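Local coordinates for phosphate binding protein (Planctomyces limnophilus, PDB 4JWO) that probably binds phosphate as a PstS-family protein and takes part in phosphate transport across the cytoplasmic membrane, at residues A[155-160]-A[257-262]; A[160-165]-A[178-183]; A[204-209]-A[280-285]; A[145-150]-A[239-244]. All blocks are in the same frame, centred on the assembly; numbering follows the deposited sequence. Where two conformers were deposited one is given.

Interaction 1 (A[155-160]-A[257-262]); sequences AECMTV and KISDGK
Lys257 reaches back over Glu156 where two short parallel strands, 157-159 and 257-259, pair at one end of a mixed sheet of the periplasmic-binding-protein fold. Its backbone N donates to Glu156 O at 2.8 Å. The side chain starts off beside that same N (chi1 -56°), which carries it over the carbonyl: CB lies 3.5 Å from Glu156 O, CG nearly as close, and CD is already drawing away. CE continues the extended run, and a bend at the last torsion (chi4 60°) turns NZ toward the Glu156 side chain. The two charged ends do not touch. A water fills the gap instead, accepting from Lys257 NZ and donating to Glu156 OE1, while Glu156 OE2 has its own salt bridge to Lys254.

The evidence for a parallel pair is that Met158 bonds to the two residues that flank its partner Ile258: its N donates to Lys257 O at 2.9 Å, and its O accepts from Ser259 N. The last rung runs from Val160 N to Ser259 O, just where helix 160-167 begins, with Thr159 as N-cap through OG1 to Glu162 N.

Met158 (a selenomethionine) and Ile258 share one sheet face, both touching Leu163 of that helix. Cys157, Thr159, Lys257 and Ser259 occupy the other. There Cys157 SG forms the disulfide with Cys266, whose backbone N is in turn bonded to Ser259 OG, and SG rests 3.5 Å from that same Ser259 OG.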
loop_
_atom_site.group_PDB
_atom_site.type_symbol
_atom_site.label_atom_id
_atom_site.label_comp_id
_atom_site.label_asym_id
_atom_site.label_seq_id
_atom_site.Cartn_x
_atom_site.Cartn_y
_atom_site.Cartn_z
ATOM N N ALA A 155 -11.969 14.264 -17.713
ATOM C CA ALA A 155 -11.676 13.864 -16.327
ATOM C C ALA A 155 -10.187 13.692 -16.058
ATOM O O ALA A 155 -9.789 12.861 -15.234
ATOM C CB ALA A 155 -12.435 12.591 -15.960
ATOM N N GLU A 156 -9.363 14.491 -16.721
ATOM C CA GLU A 156 -7.908 14.333 -16.631
ATOM C C GLU A 156 -7.337 14.647 -15.253
ATOM O O GLU A 156 -6.271 14.148 -14.883
ATOM C CB GLU A 156 -7.201 15.135 -17.725
ATOM C CG GLU A 156 -7.531 14.596 -19.106
ATOM C CD GLU A 156 -6.726 15.256 -20.191
ATOM O OE1 GLU A 156 -6.016 16.235 -19.877
ATOM O OE2 GLU A 156 -6.800 14.795 -21.356
ATOM N N CYS A 157 -8.044 15.493 -14.508
ATOM C CA CYS A 157 -7.703 15.785 -13.119
ATOM C C CYS A 157 -8.962 15.627 -12.281
ATOM O O CYS A 157 -10.017 16.146 -12.640
ATOM C CB CYS A 157 -7.168 17.208 -12.967
ATOM S SG CYS A 157 -6.763 17.522 -11.212
HETATM N N MSE A 158 -8.866 14.879 -11.180
HETATM C CA MSE A 158 -10.022 14.665 -10.314
HETATM C C MSE A 158 -9.616 14.870 -8.875
HETATM O O MSE A 158 -8.448 14.725 -8.539
HETATM C CB MSE A 158 -10.585 13.252 -10.491
HETATM C CG MSE A 158 -11.060 12.986 -11.912
HETATM SE SE MSE A 158 -11.757 11.214 -12.165
HETATM C CE MSE A 158 -13.353 11.367 -11.065
ATOM N N THR A 159 -10.590 15.190 -8.033
ATOM C CA THR A 159 -10.327 15.371 -6.612
ATOM C C THR A 159 -10.608 14.082 -5.867
ATOM O O THR A 159 -11.358 13.229 -6.346
ATOM C CB THR A 159 -11.198 16.492 -6.008
ATOM O OG1 THR A 159 -12.571 16.101 -6.055
ATOM C CG2 THR A 159 -11.015 17.779 -6.784
ATOM N N VAL A 160 -10.020 13.954 -4.682
ATOM C CA VAL A 160 -10.370 12.855 -3.795
ATOM C C VAL A 160 -11.863 12.897 -3.486
ATOM O O VAL A 160 -12.522 11.861 -3.482
ATOM C CB VAL A 160 -9.533 12.894 -2.505
ATOM C CG1 VAL A 160 -10.111 11.951 -1.448
ATOM C CG2 VAL A 160 -8.099 12.533 -2.822
ATOM N N LYS A 257 -4.771 12.700 -12.959
ATOM C CA LYS A 257 -4.033 13.533 -12.015
ATOM C C LYS A 257 -4.915 13.774 -10.796
ATOM O O LYS A 257 -6.118 13.963 -10.938
ATOM C CB LYS A 257 -3.644 14.853 -12.674
ATOM C CG LYS A 257 -2.847 14.666 -13.950
ATOM C CD LYS A 257 -2.521 15.997 -14.591
ATOM C CE LYS A 257 -1.535 15.831 -15.733
ATOM N NZ LYS A 257 -2.051 14.940 -16.804
ATOM N N ILE A 258 -4.314 13.763 -9.605
ATOM C CA ILE A 258 -5.077 13.728 -8.359
ATOM C C ILE A 258 -4.900 14.983 -7.500
ATOM O O ILE A 258 -3.776 15.375 -7.175
ATOM C CB ILE A 258 -4.705 12.477 -7.526
ATOM C CG1 ILE A 258 -4.975 11.191 -8.320
ATOM C CG2 ILE A 258 -5.478 12.437 -6.198
ATOM C CD1 ILE A 258 -6.451 10.928 -8.602
ATOM N N SER A 259 -6.017 15.614 -7.147
ATOM C CA SER A 259 -6.007 16.718 -6.192
ATOM C C SER A 259 -6.595 16.259 -4.870
ATOM O O SER A 259 -7.594 15.549 -4.857
ATOM C CB SER A 259 -6.834 17.884 -6.716
ATOM O OG SER A 259 -6.226 18.453 -7.855
ATOM N N ASP A 260 -5.992 16.683 -3.761
ATOM C CA ASP A 260 -6.453 16.249 -2.447
ATOM C C ASP A 260 -7.092 17.344 -1.589
ATOM O O ASP A 260 -7.458 17.094 -0.441
ATOM C CB ASP A 260 -5.318 15.546 -1.676
ATOM C CG ASP A 260 -4.256 16.507 -1.165
ATOM O OD1 ASP A 260 -4.241 17.692 -1.570
ATOM O OD2 ASP A 260 -3.415 16.064 -0.345
ATOM N N GLY A 261 -7.219 18.554 -2.128
ATOM C CA GLY A 261 -7.808 19.651 -1.373
ATOM C C GLY A 261 -6.849 20.268 -0.371
ATOM O O GLY A 261 -7.203 21.193 0.361
ATOM N N LYS A 262 -5.628 19.754 -0.329
ATOM C CA LYS A 262 -4.599 20.307 0.541
ATOM C C LYS A 262 -3.453 20.861 -0.297
ATOM O O LYS A 262 -3.594 21.901 -0.932
ATOM C CB LYS A 262 -4.097 19.248 1.526
ATOM C CG LYS A 262 -5.190 18.588 2.355
ATOM C CD LYS A 262 -4.653 17.364 3.082
ATOM C CE LYS A 262 -5.780 16.446 3.526
ATOM N NZ LYS A 262 -5.275 15.098 3.908
HETATM O O HOH W 1 -4.794 12.779 -16.832
HETATM O O HOH W 2 -4.048 16.625 -17.917
#

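Interaction 2 (A[160-165]-A[178-183])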
loop_
_atom_site.group_PDB
_atom_site.type_symbol
_atom_site.label_atom_id
_atom_site.label_comp_id
_atom_site.label_asym_id
_atom_site.label_seq_id
_atom_site.Cartn_x
_atom_site.Cartn_y
_atom_site.Cartn_z
ATOM N N VAL A 160 -10.020 13.954 -4.682
ATOM C CA VAL A 160 -10.370 12.855 -3.795
ATOM C C VAL A 160 -11.863 12.897 -3.486
ATOM O O VAL A 160 -12.522 11.861 -3.482
ATOM C CB VAL A 160 -9.533 12.894 -2.505
ATOM C CG1 VAL A 160 -10.111 11.951 -1.448
ATOM C CG2 VAL A 160 -8.099 12.533 -2.822
ATOM N N ALA A 161 -12.396 14.100 -3.285
ATOM C CA ALA A 161 -13.822 14.254 -3.023
ATOM C C ALA A 161 -14.664 13.699 -4.174
ATOM O O ALA A 161 -15.686 13.055 -3.938
ATOM C CB ALA A 161 -14.171 15.706 -2.747
ATOM N N GLU A 162 -14.240 13.941 -5.413
ATOM C CA GLU A 162 -14.967 13.400 -6.559
ATOM C C GLU A 162 -14.876 11.888 -6.616
ATOM O O GLU A 162 -15.854 11.207 -6.918
ATOM C CB GLU A 162 -14.483 14.023 -7.869
ATOM C CG GLU A 162 -15.050 15.404 -8.061
ATOM C CD GLU A 162 -14.306 16.221 -9.090
ATOM O OE1 GLU A 162 -13.190 15.827 -9.496
ATOM O OE2 GLU A 162 -14.848 17.274 -9.491
ATOM N N LEU A 163 -13.701 11.357 -6.308
ATOM C CA LEU A 163 -13.545 9.910 -6.284
ATOM C C LEU A 163 -14.426 9.289 -5.201
ATOM O O LEU A 163 -14.985 8.200 -5.387
ATOM C CB LEU A 163 -12.068 9.539 -6.124
ATOM C CG LEU A 163 -11.229 9.885 -7.376
ATOM C CD1 LEU A 163 -9.727 9.858 -7.082
ATOM C CD2 LEU A 163 -11.549 8.951 -8.545
ATOM N N ASN A 164 -14.569 9.985 -4.078
ATOM C CA ASN A 164 -15.429 9.516 -2.994
ATOM C C ASN A 164 -16.893 9.566 -3.411
ATOM O O ASN A 164 -17.672 8.673 -3.111
ATOM C CB ASN A 164 -15.176 10.327 -1.711
ATOM C CG ASN A 164 -16.190 10.047 -0.632
ATOM O OD1 ASN A 164 -16.950 10.937 -0.243
ATOM N ND2 ASN A 164 -16.213 8.813 -0.130
ATOM N N LYS A 165 -17.259 10.612 -4.135
ATOM C CA LYS A 165 -18.609 10.740 -4.655
ATOM C C LYS A 165 -18.970 9.526 -5.522
ATOM O O LYS A 165 -20.104 9.047 -5.504
ATOM C CB LYS A 165 -18.699 12.033 -5.478
ATOM C CG LYS A 165 -20.092 12.502 -5.787
ATOM C CD LYS A 165 -20.018 13.834 -6.524
ATOM C CE LYS A 165 -21.381 14.464 -6.694
ATOM N NZ LYS A 165 -21.270 15.732 -7.469
ATOM N N GLU A 178 -22.884 13.479 -13.150
ATOM C CA GLU A 178 -23.252 13.507 -11.744
ATOM C C GLU A 178 -22.042 13.754 -10.849
ATOM O O GLU A 178 -22.196 14.028 -9.660
ATOM C CB GLU A 178 -23.943 12.188 -11.350
ATOM C CG GLU A 178 -25.329 12.031 -11.955
ATOM C CD GLU A 178 -25.896 10.628 -11.810
ATOM O OE1 GLU A 178 -25.104 9.673 -11.713
ATOM O OE2 GLU A 178 -27.138 10.478 -11.802
ATOM N N VAL A 179 -20.840 13.658 -11.416
ATOM C CA VAL A 179 -19.615 13.856 -10.642
ATOM C C VAL A 179 -19.211 15.324 -10.612
ATOM O O VAL A 179 -18.920 15.878 -9.560
ATOM C CB VAL A 179 -18.454 13.009 -11.189
ATOM C CG1 VAL A 179 -17.219 13.154 -10.288
ATOM C CG2 VAL A 179 -18.877 11.554 -11.280
ATOM N N ARG A 180 -19.204 15.954 -11.777
ATOM C CA ARG A 180 -18.877 17.371 -11.878
ATOM C C ARG A 180 -19.784 18.025 -12.904
ATOM O O ARG A 180 -20.056 17.444 -13.957
ATOM C CB ARG A 180 -17.412 17.575 -12.285
ATOM C CG ARG A 180 -16.972 19.046 -12.288
ATOM C CD ARG A 180 -15.564 19.193 -12.821
ATOM N NE ARG A 180 -14.598 18.450 -12.017
ATOM C CZ ARG A 180 -13.282 18.560 -12.136
ATOM N NH1 ARG A 180 -12.772 19.413 -13.010
ATOM N NH2 ARG A 180 -12.483 17.825 -11.367
ATOM N N GLU A 181 -20.242 19.234 -12.578
ATOM C CA GLU A 181 -21.114 20.029 -13.431
ATOM C C GLU A 181 -20.588 20.077 -14.852
ATOM O O GLU A 181 -19.436 20.448 -15.082
ATOM C CB GLU A 181 -21.201 21.469 -12.902
ATOM C CG GLU A 181 -22.078 22.378 -13.739
ATOM C CD GLU A 181 -23.553 22.115 -13.528
ATOM O OE1 GLU A 181 -23.911 21.567 -12.462
ATOM O OE2 GLU A 181 -24.353 22.453 -14.425
ATOM N N GLY A 182 -21.426 19.684 -15.805
ATOM C CA GLY A 182 -21.103 19.847 -17.206
ATOM C C GLY A 182 -20.469 18.648 -17.880
ATOM O O GLY A 182 -20.434 18.584 -19.099
ATOM N N TRP A 183 -19.979 17.691 -17.100
ATOM C CA TRP A 183 -19.374 16.495 -17.683
ATOM C C TRP A 183 -20.443 15.700 -18.447
ATOM O O TRP A 183 -21.640 15.846 -18.175
ATOM C CB TRP A 183 -18.723 15.634 -16.592
ATOM C CG TRP A 183 -17.368 16.111 -16.172
ATOM C CD1 TRP A 183 -16.708 17.212 -16.633
ATOM C CD2 TRP A 183 -16.509 15.491 -15.212
ATOM N NE1 TRP A 183 -15.477 17.317 -16.019
ATOM C CE2 TRP A 183 -15.331 16.273 -15.139
ATOM C CE3 TRP A 183 -16.612 14.348 -14.408
ATOM C CZ2 TRP A 183 -14.267 15.950 -14.293
ATOM C CZ3 TRP A 183 -15.556 14.025 -13.562
ATOM C CH2 TRP A 183 -14.396 14.827 -13.513
HETATM O O HOH W 3 -17.352 17.942 -8.611
#
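Glu162 lays the aliphatic part of its side chain against Val179, with Glu162 CB and CG each 3.8 Å from Val179 CG1. Beyond CG the chain stays extended (chi2 163°), which carries the carboxylate past the valine to the edge of the Arg180 guanidinium. The grip there is side-on, one nitrogen to each oxygen. Arg180 NH2 donates to Glu162 OE1 at 2.8 Å, at its syn lone pair, and OE1 lies almost in the guanidinium plane. Arg180 NE reaches Glu162 OE2 also at 2.8 Å, though less straight (N-H...O 145°) and tilted from both planes. With the two flat groups only 29° apart, the pair is nearly coplanar, close to the arrangement that lets two nitrogens meet two oxygens.

This joins the first turns of helix 160-167 to the loop that leads on to strand 189-192 in the binding-protein fold. In that loop, a type II turn from Arg180 to Trp183 folds the chain back, and the indole comes to lie under the arginine: Arg180 CB sits 3.6 Å above the centre of the Trp183 ring, and Trp183 CZ2 covers one guanidinium face near its rim. The arginine is thus held on a face as well as at its edge.

One helical turn on from Glu162, Lys165 sends out a fully extended chain whose NZ donates to two successive carbonyls, Glu178 O at 2.9 Å and Val179 O at 3.1 Å. It comes to Val179 O from well above the carbonyl plane. A water donates to both Val179 O and Glu162 OE2, linking the lysine and arginine ends.

Interaction 3 (A[204-209]-A[280-285])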
loop_
_atom_site.group_PDB
_atom_site.type_symbol
_atom_site.label_atom_id
_atom_site.label_comp_id
_atom_site.label_asym_id
_atom_site.label_seq_id
_atom_site.Cartn_x
_atom_site.Cartn_y
_atom_site.Cartn_z
ATOM N N THR A 204 -9.873 2.293 -0.800
ATOM C CA THR A 204 -11.054 2.645 -0.018
ATOM C C THR A 204 -10.704 3.429 1.242
ATOM O O THR A 204 -11.429 4.353 1.607
ATOM C CB THR A 204 -11.922 1.413 0.334
ATOM O OG1 THR A 204 -11.168 0.514 1.158
ATOM C CG2 THR A 204 -12.374 0.718 -0.928
ATOM N N GLU A 205 -9.598 3.091 1.903
ATOM C CA GLU A 205 -9.185 3.820 3.105
ATOM C C GLU A 205 -9.005 5.310 2.816
ATOM O O GLU A 205 -9.531 6.161 3.536
ATOM C CB GLU A 205 -7.866 3.256 3.661
ATOM C CG GLU A 205 -7.274 4.037 4.840
ATOM C CD GLU A 205 -5.878 3.543 5.229
ATOM O OE1 GLU A 205 -5.529 2.387 4.894
ATOM O OE2 GLU A 205 -5.126 4.313 5.857
ATOM N N VAL A 206 -8.269 5.625 1.759
ATOM C CA VAL A 206 -7.885 7.020 1.563
ATOM C C VAL A 206 -8.891 7.810 0.740
ATOM O O VAL A 206 -8.925 9.040 0.824
ATOM C CB VAL A 206 -6.452 7.170 1.011
ATOM C CG1 VAL A 206 -5.465 6.484 1.964
ATOM C CG2 VAL A 206 -6.344 6.615 -0.410
ATOM N N ILE A 207 -9.735 7.106 -0.005
ATOM C CA ILE A 207 -10.778 7.765 -0.788
ATOM C C ILE A 207 -12.093 7.865 -0.021
ATOM O O ILE A 207 -12.751 8.916 -0.021
ATOM C CB ILE A 207 -11.005 7.066 -2.144
ATOM C CG1 ILE A 207 -9.747 7.159 -3.023
ATOM C CG2 ILE A 207 -12.196 7.673 -2.866
ATOM C CD1 ILE A 207 -9.212 8.591 -3.206
ATOM N N ASN A 208 -12.479 6.784 0.663
ATOM C CA ASN A 208 -13.751 6.774 1.375
ATOM C C ASN A 208 -13.646 6.977 2.878
ATOM O O ASN A 208 -14.586 7.452 3.514
ATOM C CB ASN A 208 -14.510 5.476 1.083
ATOM C CG ASN A 208 -14.907 5.358 -0.362
ATOM O OD1 ASN A 208 -15.067 6.364 -1.047
ATOM N ND2 ASN A 208 -15.067 4.130 -0.842
ATOM N N GLY A 209 -12.507 6.609 3.456
ATOM C CA GLY A 209 -12.348 6.694 4.896
ATOM C C GLY A 209 -12.009 5.394 5.604
ATOM O O GLY A 209 -11.920 4.327 4.990
ATOM N N THR A 280 -0.124 12.486 -3.248
ATOM C CA THR A 280 -0.839 12.063 -2.052
ATOM C C THR A 280 -2.345 12.302 -2.260
ATOM O O THR A 280 -2.739 13.289 -2.876
ATOM C CB THR A 280 -0.271 12.798 -0.802
ATOM O OG1 THR A 280 -0.847 12.268 0.398
ATOM C CG2 THR A 280 -0.523 14.303 -0.880
ATOM N N PRO A 281 -3.196 11.413 -1.728
ATOM C CA PRO A 281 -2.933 10.280 -0.828
ATOM C C PRO A 281 -2.661 8.926 -1.472
ATOM O O PRO A 281 -2.525 7.950 -0.729
ATOM C CB PRO A 281 -4.235 10.189 -0.039
ATOM C CG PRO A 281 -5.280 10.522 -1.080
ATOM C CD PRO A 281 -4.639 11.604 -1.948
ATOM N N LEU A 282 -2.581 8.850 -2.791
ATOM C CA LEU A 282 -2.511 7.550 -3.452
ATOM C C LEU A 282 -1.104 6.962 -3.643
ATOM O O LEU A 282 -0.935 5.963 -4.334
ATOM C CB LEU A 282 -3.301 7.582 -4.768
ATOM C CG LEU A 282 -4.810 7.706 -4.545
ATOM C CD1 LEU A 282 -5.528 8.000 -5.863
ATOM C CD2 LEU A 282 -5.355 6.428 -3.935
ATOM N N SER A 283 -0.097 7.568 -3.020
ATOM C CA SER A 283 1.143 6.834 -2.764
ATOM C C SER A 283 1.544 7.088 -1.331
ATOM O O SER A 283 1.288 8.160 -0.786
ATOM C CB SER A 283 2.272 7.190 -3.745
ATOM O OG SER A 283 2.801 8.498 -3.539
ATOM N N ARG A 284 2.147 6.081 -0.708
ATOM C CA ARG A 284 2.553 6.204 0.685
ATOM C C ARG A 284 3.611 5.165 1.011
ATOM O O ARG A 284 3.656 4.100 0.388
ATOM C CB ARG A 284 1.347 6.016 1.608
ATOM C CG ARG A 284 0.759 4.612 1.594
ATOM C CD ARG A 284 -0.492 4.588 2.424
ATOM N NE ARG A 284 -1.194 3.315 2.341
ATOM C CZ ARG A 284 -2.314 3.046 3.007
ATOM N NH1 ARG A 284 -2.862 3.965 3.791
ATOM N NH2 ARG A 284 -2.893 1.868 2.876
ATOM N N PRO A 285 4.453 5.457 2.014
ATOM C CA PRO A 285 5.487 4.507 2.420
ATOM C C PRO A 285 4.891 3.362 3.225
ATOM O O PRO A 285 3.872 3.537 3.895
ATOM C CB PRO A 285 6.419 5.357 3.287
ATOM C CG PRO A 285 5.531 6.459 3.831
ATOM C CD PRO A 285 4.540 6.740 2.734
#
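Glu205 OE1 draws two nitrogens of Arg284, NH1 at 3.3 Å and NH2 at 3.4 Å, while its partner oxygen OE2 takes NH1 at 3.1 Å. All three bonds are weak. The carboxylate carbon lies in the guanidinium plane, at its edge, but the two flat groups are turned 54° from each other, an angle consistent with the length of the bonds. The contact sets the last turns of helix 198-208 against the start of strand 283-291, which pairs with strands 134-148 and 112-115 and so reaches into both halves of the chain, as hinge strands do in two-lobed binding proteins.

Arg284 spans the distance with an extended chain, and Tyr202 of helix 198-208 adds a cation-pi contact to Arg284. Glu205 likewise points straight out, its CG anti to the backbone N (chi1 174°).

Beneath the salt bridge the surfaces are apolar. Val206 CB packs 3.9 Å from Pro281 CB; Pro281 follows a cis peptide bond just before the strand, and its carbonyl O is bonded to Tyr202 OH. Of the two valine methyls, Val206 CG1 approaches Arg284 NH1 from an oblique direction. Ile207 adds a looser touch, its CD1 close to the same leucine methyl that meets the other: Val206 CG2 lies 3.7 Å from Leu282 CD2.

Interaction 4 (A[145-150]-A[239-244]). With FMT (formic acid), chain E.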
loop_
_atom_site.group_PDB
_atom_site.type_symbol
_atom_site.label_atom_id
_atom_site.label_comp_id
_atom_site.label_asym_id
_atom_site.label_seq_id
_atom_site.Cartn_x
_atom_site.Cartn_y
_atom_site.Cartn_z
ATOM N N THR A 145 -2.804 3.978 -9.070
ATOM C CA THR A 145 -3.247 4.897 -10.109
ATOM C C THR A 145 -4.737 4.760 -10.352
ATOM O O THR A 145 -5.277 3.654 -10.392
ATOM C CB THR A 145 -2.544 4.645 -11.439
ATOM O OG1 THR A 145 -2.749 3.278 -11.826
ATOM C CG2 THR A 145 -1.050 4.914 -11.305
ATOM N N VAL A 146 -5.391 5.897 -10.522
ATOM C CA VAL A 146 -6.729 5.950 -11.087
ATOM C C VAL A 146 -6.565 6.180 -12.580
ATOM O O VAL A 146 -5.801 7.054 -13.002
ATOM C CB VAL A 146 -7.523 7.101 -10.474
ATOM C CG1 VAL A 146 -8.869 7.250 -11.159
ATOM C CG2 VAL A 146 -7.691 6.856 -8.977
ATOM N N VAL A 147 -7.249 5.374 -13.385
ATOM C CA VAL A 147 -7.094 5.455 -14.827
ATOM C C VAL A 147 -8.420 5.677 -15.533
ATOM O O VAL A 147 -9.471 5.246 -15.069
ATOM C CB VAL A 147 -6.425 4.175 -15.396
ATOM C CG1 VAL A 147 -4.994 4.055 -14.890
ATOM C CG2 VAL A 147 -7.231 2.923 -15.017
ATOM N N ILE A 148 -8.353 6.389 -16.646
ATOM C CA ILE A 148 -9.477 6.555 -17.546
ATOM C C ILE A 148 -9.053 6.131 -18.946
ATOM O O ILE A 148 -7.871 5.877 -19.206
ATOM C CB ILE A 148 -10.010 8.002 -17.527
ATOM C CG1 ILE A 148 -8.877 8.998 -17.782
ATOM C CG2 ILE A 148 -10.672 8.288 -16.187
ATOM C CD1 ILE A 148 -9.319 10.482 -17.804
ATOM N N ASN A 149 -10.012 6.029 -19.856
ATOM C CA ASN A 149 -9.694 5.679 -21.224
ATOM C C ASN A 149 -9.011 6.878 -21.858
ATOM O O ASN A 149 -9.360 8.012 -21.542
ATOM C CB ASN A 149 -10.984 5.348 -21.968
ATOM C CG ASN A 149 -10.732 4.847 -23.356
ATOM O OD1 ASN A 149 -10.611 5.630 -24.304
ATOM N ND2 ASN A 149 -10.655 3.524 -23.500
ATOM N N PRO A 150 -8.021 6.647 -22.734
ATOM C CA PRO A 150 -7.327 7.810 -23.302
ATOM C C PRO A 150 -8.243 8.762 -24.066
ATOM O O PRO A 150 -7.880 9.932 -24.217
ATOM C CB PRO A 150 -6.298 7.171 -24.241
ATOM C CG PRO A 150 -5.997 5.859 -23.589
ATOM C CD PRO A 150 -7.356 5.385 -23.109
ATOM N N GLY A 239 -11.026 3.320 -13.574
ATOM C CA GLY A 239 -10.534 2.157 -12.853
ATOM C C GLY A 239 -9.456 2.530 -11.862
ATOM O O GLY A 239 -8.935 3.641 -11.893
ATOM N N TYR A 240 -9.140 1.617 -10.951
ATOM C CA TYR A 240 -7.966 1.793 -10.101
ATOM C C TYR A 240 -7.235 0.483 -9.922
ATOM O O TYR A 240 -7.844 -0.586 -9.932
ATOM C CB TYR A 240 -8.318 2.403 -8.730
ATOM C CG TYR A 240 -9.047 1.493 -7.761
ATOM C CD1 TYR A 240 -8.344 0.696 -6.864
ATOM C CD2 TYR A 240 -10.438 1.460 -7.714
ATOM C CE1 TYR A 240 -9.005 -0.126 -5.957
ATOM C CE2 TYR A 240 -11.116 0.623 -6.809
ATOM C CZ TYR A 240 -10.384 -0.154 -5.931
ATOM O OH TYR A 240 -11.029 -0.969 -5.019
ATOM N N PHE A 241 -5.921 0.588 -9.766
ATOM C CA PHE A 241 -5.043 -0.556 -9.528
ATOM C C PHE A 241 -3.645 -0.042 -9.226
ATOM O O PHE A 241 -3.397 1.158 -9.277
ATOM C CB PHE A 241 -5.058 -1.602 -10.675
ATOM C CG PHE A 241 -5.080 -1.016 -12.076
ATOM C CD1 PHE A 241 -3.962 -0.393 -12.615
ATOM C CD2 PHE A 241 -6.216 -1.125 -12.858
ATOM C CE1 PHE A 241 -3.989 0.135 -13.922
ATOM C CE2 PHE A 241 -6.244 -0.620 -14.158
ATOM C CZ PHE A 241 -5.136 0.017 -14.682
ATOM N N GLY A 242 -2.734 -0.947 -8.895
ATOM C CA GLY A 242 -1.396 -0.553 -8.507
ATOM C C GLY A 242 -0.644 0.098 -9.644
ATOM O O GLY A 242 -0.856 -0.213 -10.818
ATOM N N TYR A 243 0.263 0.996 -9.286
ATOM C CA TYR A 243 1.012 1.789 -10.253
ATOM C C TYR A 243 1.754 0.938 -11.292
ATOM O O TYR A 243 1.848 1.322 -12.467
ATOM C CB TYR A 243 1.980 2.726 -9.520
ATOM C CG TYR A 243 2.899 3.462 -10.453
ATOM C CD1 TYR A 243 2.484 4.619 -11.098
ATOM C CD2 TYR A 243 4.182 2.984 -10.714
ATOM C CE1 TYR A 243 3.333 5.286 -11.975
ATOM C CE2 TYR A 243 5.026 3.646 -11.585
ATOM C CZ TYR A 243 4.596 4.789 -12.207
ATOM O OH TYR A 243 5.440 5.440 -13.082
ATOM N N ALA A 244 2.278 -0.211 -10.868
ATOM C CA ALA A 244 3.067 -1.052 -11.769
ATOM C C ALA A 244 2.255 -1.453 -12.982
ATOM O O ALA A 244 2.776 -1.515 -14.092
ATOM C CB ALA A 244 3.599 -2.289 -11.040
HETATM C C FMT E . 7.874 3.647 -13.752
HETATM O O1 FMT E . 7.336 4.395 -14.568
HETATM O O2 FMT E . 7.886 2.419 -13.832
#
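Thr145 and Phe241 face each other as a hydrogen-bonded antiparallel pair, Thr145 N donating to Phe241 O at 2.9 Å and Phe241 N returning a longer bond to Thr145 O. Two residues on, Val147 and Gly239 repeat the pattern, with Val147 N to Gly239 O at 2.8 Å; Val146 and Tyr240 form the non-hydrogen-bonded pair between them.

On the face of Thr145, Val147 and Phe241, where Gly239 brings no side chain, the Phe241 ring leans across to Val147: with CG between the backbone N and the carbonyl carbon (chi1 41°), CZ comes to 3.6 Å from Val147 CG2. Thr145 OG1 adds a weak bond to Phe241 O, while its CG2 turns to the edge of the Tyr243 ring, 3.6 Å from CD1. At that ring's far end the hydroxyl donates to O1 of a formic acid, probably a crystallisation additive, with OH to O1 at 2.6 Å.

Farther out, helix 224-233 covers the face bearing Val147 and Phe241. On the opposite face, Tyr240 stacks on Phe203 of helix 198-208 and meets Trp167 edge-to-face. Strand 134-148 is flanked by strand 254-259 on its other edge, and strand 237-242 by strand 189-192; Gly242 takes the N-cap position of helix 243-247.

In the fold
Interactions 1, 3 and 4 all reach one mixed sheet, in which strand 134-148 is neighbour to strands 237-242, 254-259 and 283-291; their segments alternate along the chain. Interaction 2 closes locally, nested inside the loops of interactions 1 and 4 and sharing Val160 with interaction 1. Centres lie about 10 Å apart for interactions 1 and 2 and about 17 Å for interactions 2 and 4. Helix 160-167 is the common element: Leu163 touches Ile258, Val146 and Ile207, and Asn164 ND2 probably hydrogen-bonds Asn208 OD1. Sequence-distant pieces thus build one lobe, with interaction 3, nearest the chain centre, at the strand that continues toward the other.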